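Local structure of oxidoreductase, NAD-binding/iron-sulfur cluster-binding protein (Nitratireductor pacificus pht-3B, 6ZXU) at residues G496-I501 against E566-D571. The protein is a catabolic reductive dehalogenase that carries cobalamin and two [4Fe-4S] clusters, and probably uses them to remove halogens from organic substrates. Numbering follows the deposited sequence.
Sequences GEVSRI and EIWKAD. With SF4 (iron/sulfur cluster), chain D.
Trp568 lays one face of its indole against the backbone of Arg500, whose CA stands 3.3 Å above the ring plane toward the rim, while Ser499 C lies 3.4 Å from Trp568 CE3. The NE1 and CE2 side of the ring stands over one face of the Arg500 guanidinium, whose edge, in plane, carries cluster S3. The two planes are tilted 51° apart, so this is an oblique approach rather than a flat stack, and Arg500 NH1 and Trp568 NE1, two donors 3.5 Å apart, do not bond each other. Water 3 links the two side chains through a different pair of atoms, accepting from Arg500 NH2 at 2.8 Å and weakly from Trp568 NE1. Val498 adds an apolar touch, with CG1 4.1 Å from Trp568 CE3.

No direct hydrogen bond links the two chain segments, which run roughly the same way. Water 1 sits between Ser499 O (2.7 Å) and Trp568 N, from which it accepts, and water 2 lies between Arg500 O and, more weakly, Trp568 O.

Arg500 leaves the backbone with CG anti to N (chi1 176°) and bends at chi3, a course that wraps CB, CD and NE round S3 of the iron-sulfur cluster, CB at 3.6 Å. Outside the segments, Ser555 O and Gly557 O accept from NH1, and helix 535-540, with the cluster ligand Cys539, packs on Trp568. With an alanine here the Arg500 guanidinium would probably lose the ring that meets its face, and water 3 its weaker donor.

Next along the chain, Ile501 CG1 approaches cluster S2 at 3.7 Å, Ile501 O is hydrogen-bonded to cobalamin, and Lys569 forms salt bridges to cobalamin and Asp503. A flat ring and bridging waters, not direct backbone bonds, thus join two cofactor-lining segments, and the arginine's positive charge beside S3 may help stabilise the reduced cluster.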
ATOM      1  N   GLY A 496     -12.147   1.767   9.252  1.00 15.37           N
ATOM      2  CA  GLY A 496     -11.958   0.505   9.914  1.00 15.19           C
ATOM      3  C   GLY A 496     -12.528   0.512  11.298  1.00 17.24           C
ATOM      4  O   GLY A 496     -12.866   1.518  11.819  1.00 16.25           O
ATOM      5  N   GLU A 497     -12.665  -0.681  11.861  1.00 15.57           N
ATOM      6  CA  GLU A 497     -12.960  -0.883  13.289  1.00 14.02           C
ATOM      7  C   GLU A 497     -11.732  -1.478  13.989  1.00 13.03           C
ATOM      8  O   GLU A 497     -10.868  -2.127  13.385  1.00 11.51           O
ATOM      9  CB  GLU A 497     -14.108  -1.890  13.486  1.00 13.83           C
ATOM     10  CG  GLU A 497     -15.522  -1.367  13.381  1.00 14.15           C
ATOM     11  CD  GLU A 497     -16.551  -2.376  13.913  1.00 16.21           C
ATOM     12  OE1 GLU A 497     -16.562  -2.655  15.142  1.00 18.63           O
ATOM     13  OE2 GLU A 497     -17.396  -2.890  13.167  1.00 14.99           O
ATOM     14  N   VAL A 498     -11.628  -1.174  15.262  1.00 13.31           N
ATOM     15  CA  VAL A 498     -10.710  -1.840  16.193  1.00 14.89           C
ATOM     16  C   VAL A 498     -10.824  -3.360  16.070  1.00 13.88           C
ATOM     17  O   VAL A 498     -11.922  -3.933  16.169  1.00 13.10           O
ATOM     18  CB  VAL A 498     -11.027  -1.394  17.638  1.00 13.41           C
ATOM     19  CG1 VAL A 498     -10.381  -2.274  18.691  1.00 16.62           C
ATOM     20  CG2 VAL A 498     -10.530   0.057  17.812  1.00 15.06           C
ATOM     21  N   SER A 499      -9.662  -4.034  15.899  1.00 15.21           N
ATOM     22  CA  SER A 499      -9.593  -5.465  15.723  1.00 12.76           C
ATOM     23  C   SER A 499      -8.696  -6.100  16.810  1.00 12.98           C
ATOM     24  O   SER A 499      -7.925  -5.433  17.479  1.00 11.48           O
ATOM     25  CB  SER A 499      -9.093  -5.858  14.350  1.00 12.85           C
ATOM     26  OG  SER A 499      -7.685  -5.743  14.281  1.00 14.96           O
ATOM     27  N   ARG A 500      -8.799  -7.423  16.909  1.00 12.71           N
ATOM     28  CA  ARG A 500      -7.946  -8.146  17.874  1.00 11.90           C
ATOM     29  C   ARG A 500      -6.471  -7.984  17.564  1.00 11.92           C
ATOM     30  O   ARG A 500      -5.636  -7.927  18.455  1.00 13.85           O
ATOM     31  CB  ARG A 500      -8.381  -9.605  17.940  1.00 12.08           C
ATOM     32  CG  ARG A 500      -7.481 -10.470  18.861  1.00 13.30           C
ATOM     33  CD  ARG A 500      -7.935 -11.940  18.976  1.00 10.53           C
ATOM     34  NE  ARG A 500      -9.251 -12.040  19.513  1.00 11.89           N
ATOM     35  CZ  ARG A 500      -9.610 -11.891  20.778  1.00 12.89           C
ATOM     36  NH1 ARG A 500      -8.663 -11.735  21.719  1.00 14.27           N
ATOM     37  NH2 ARG A 500     -10.862 -12.010  21.095  1.00 14.54           N
ATOM     38  N   ILE A 501      -6.089  -7.890  16.321  1.00 11.81           N
ATOM     39  CA  ILE A 501      -4.667  -7.655  15.982  1.00 13.79           C
ATOM     40  C   ILE A 501      -4.016  -6.617  16.847  1.00 17.38           C
ATOM     41  O   ILE A 501      -2.961  -6.840  17.363  1.00 15.60           O
ATOM     42  CB  ILE A 501      -4.494  -7.369  14.488  1.00 12.34           C
ATOM     43  CG1 ILE A 501      -4.947  -8.574  13.699  1.00 12.92           C
ATOM     44  CG2 ILE A 501      -3.082  -7.067  14.162  1.00 14.71           C
ATOM     45  CD1 ILE A 501      -4.888  -8.453  12.127  1.00 13.26           C
ATOM     46  N   GLU A 566     -10.579   2.018  24.609  1.00 16.63           N
ATOM     47  CA  GLU A 566     -10.789   0.592  24.648  1.00 17.70           C
ATOM     48  C   GLU A 566     -10.086  -0.040  23.402  1.00 16.75           C
ATOM     49  O   GLU A 566     -10.278   0.398  22.251  1.00 14.92           O
ATOM     50  CB  GLU A 566     -12.294   0.309  24.564  1.00 19.56           C
ATOM     51  CG  GLU A 566     -12.699  -1.150  24.459  1.00 19.68           C
ATOM     52  CD  GLU A 566     -14.229  -1.358  24.317  1.00 26.34           C
ATOM     53  OE1 GLU A 566     -15.017  -0.378  24.052  1.00 22.27           O
ATOM     54  OE2 GLU A 566     -14.622  -2.553  24.399  1.00 30.15           O
ATOM     55  N   ILE A 567      -9.342  -1.105  23.636  1.00 17.01           N
ATOM     56  CA  ILE A 567      -8.538  -1.712  22.599  1.00 15.84           C
ATOM     57  C   ILE A 567      -8.165  -3.135  23.024  1.00 17.35           C
ATOM     58  O   ILE A 567      -8.169  -3.461  24.198  1.00 14.69           O
ATOM     59  CB  ILE A 567      -7.286  -0.816  22.374  1.00 18.25           C
ATOM     60  CG1 ILE A 567      -6.705  -1.110  20.988  1.00 22.91           C
ATOM     61  CG2 ILE A 567      -6.296  -0.925  23.511  1.00 16.20           C
ATOM     62  CD1 ILE A 567      -5.851  -0.040  20.427  1.00 26.68           C
ATOM     63  N   TRP A 568      -7.849  -3.981  22.041  1.00 16.86           N
ATOM     64  CA  TRP A 568      -7.128  -5.232  22.293  1.00 14.95           C
ATOM     65  C   TRP A 568      -5.626  -4.892  22.221  1.00 19.15           C
ATOM     66  O   TRP A 568      -5.115  -4.651  21.136  1.00 25.19           O
ATOM     67  CB  TRP A 568      -7.426  -6.292  21.221  1.00 15.99           C
ATOM     68  CG  TRP A 568      -8.696  -7.127  21.448  1.00 15.10           C
ATOM     69  CD1 TRP A 568      -8.856  -8.109  22.373  1.00 15.07           C
ATOM     70  CD2 TRP A 568      -9.915  -7.043  20.737  1.00 15.13           C
ATOM     71  NE1 TRP A 568     -10.105  -8.622  22.308  1.00 16.13           N
ATOM     72  CE2 TRP A 568     -10.794  -7.975  21.307  1.00 15.03           C
ATOM     73  CE3 TRP A 568     -10.381  -6.219  19.728  1.00 15.54           C
ATOM     74  CZ2 TRP A 568     -12.098  -8.184  20.834  1.00 16.90           C
ATOM     75  CZ3 TRP A 568     -11.642  -6.427  19.247  1.00 13.55           C
ATOM     76  CH2 TRP A 568     -12.518  -7.372  19.831  1.00 16.18           C
ATOM     77  N   LYS A 569      -4.937  -4.811  23.323  1.00 18.71           N
ATOM     78  CA  LYS A 569      -3.552  -4.345  23.278  1.00 15.36           C
ATOM     79  C   LYS A 569      -2.630  -5.516  23.055  1.00 15.04           C
ATOM     80  O   LYS A 569      -2.574  -6.466  23.848  1.00 16.10           O
ATOM     81  CB  LYS A 569      -3.146  -3.540  24.554  1.00 15.36           C
ATOM     82  CG  LYS A 569      -1.858  -2.737  24.319  1.00 15.52           C
ATOM     83  CD  LYS A 569      -2.198  -1.536  23.438  1.00 19.09           C
ATOM     84  CE  LYS A 569      -1.047  -1.067  22.670  1.00 23.52           C
ATOM     85  NZ  LYS A 569      -1.478   0.006  21.745  1.00 20.75           N
ATOM     86  N   ALA A 570      -1.969  -5.522  21.906  1.00 13.52           N
ATOM     87  CA  ALA A 570      -0.934  -6.456  21.599  1.00 12.95           C
ATOM     88  C   ALA A 570       0.318  -6.081  22.377  1.00 14.75           C
ATOM     89  O   ALA A 570       0.460  -4.958  22.860  1.00 14.05           O
ATOM     90  CB  ALA A 570      -0.612  -6.458  20.145  1.00 12.81           C
ATOM     91  N   ASP A 571       1.248  -7.011  22.466  1.00 14.31           N
ATOM     92  CA  ASP A 571       2.564  -6.753  23.132  1.00 14.33           C
ATOM     93  C   ASP A 571       3.535  -6.169  22.114  1.00 14.37           C
ATOM     94  O   ASP A 571       4.115  -6.880  21.310  1.00 16.61           O
ATOM     95  CB  ASP A 571       3.122  -8.026  23.736  1.00 15.52           C
ATOM     96  CG  ASP A 571       4.290  -7.769  24.676  1.00 18.12           C
ATOM     97  OD1 ASP A 571       5.204  -6.977  24.351  1.00 19.98           O
ATOM     98  OD2 ASP A 571       4.273  -8.349  25.819  1.00 19.21           O
TER
HETATM   99 FE1  SF4 D 701      -7.868 -11.574  14.566  1.00 12.69          FE
HETATM  100 FE2  SF4 D 701     -10.056 -13.137  13.769  1.00 13.05          FE
HETATM  101 FE3  SF4 D 701      -9.160 -11.176  12.138  1.00 12.96          FE
HETATM  102 FE4  SF4 D 701     -10.394 -10.440  14.457  1.00 12.02          FE
HETATM  103  S1  SF4 D 701     -11.234 -11.611  12.694  1.00 14.73           S
HETATM  104  S2  SF4 D 701      -8.523  -9.627  13.663  1.00 14.46           S
HETATM  105  S3  SF4 D 701      -9.633 -12.124  15.735  1.00 13.68           S
HETATM  106  S4  SF4 D 701      -8.097 -13.024  12.862  1.00 15.42           S
HETATM  107  O   HOH W   1      -7.129  -3.325  18.980  1.00 29.69           O
HETATM  108  O   HOH W   2      -3.905  -7.833  20.560  1.00 13.35           O
HETATM  109  O   HOH W   3     -12.232 -10.953  23.329  1.00 23.76           O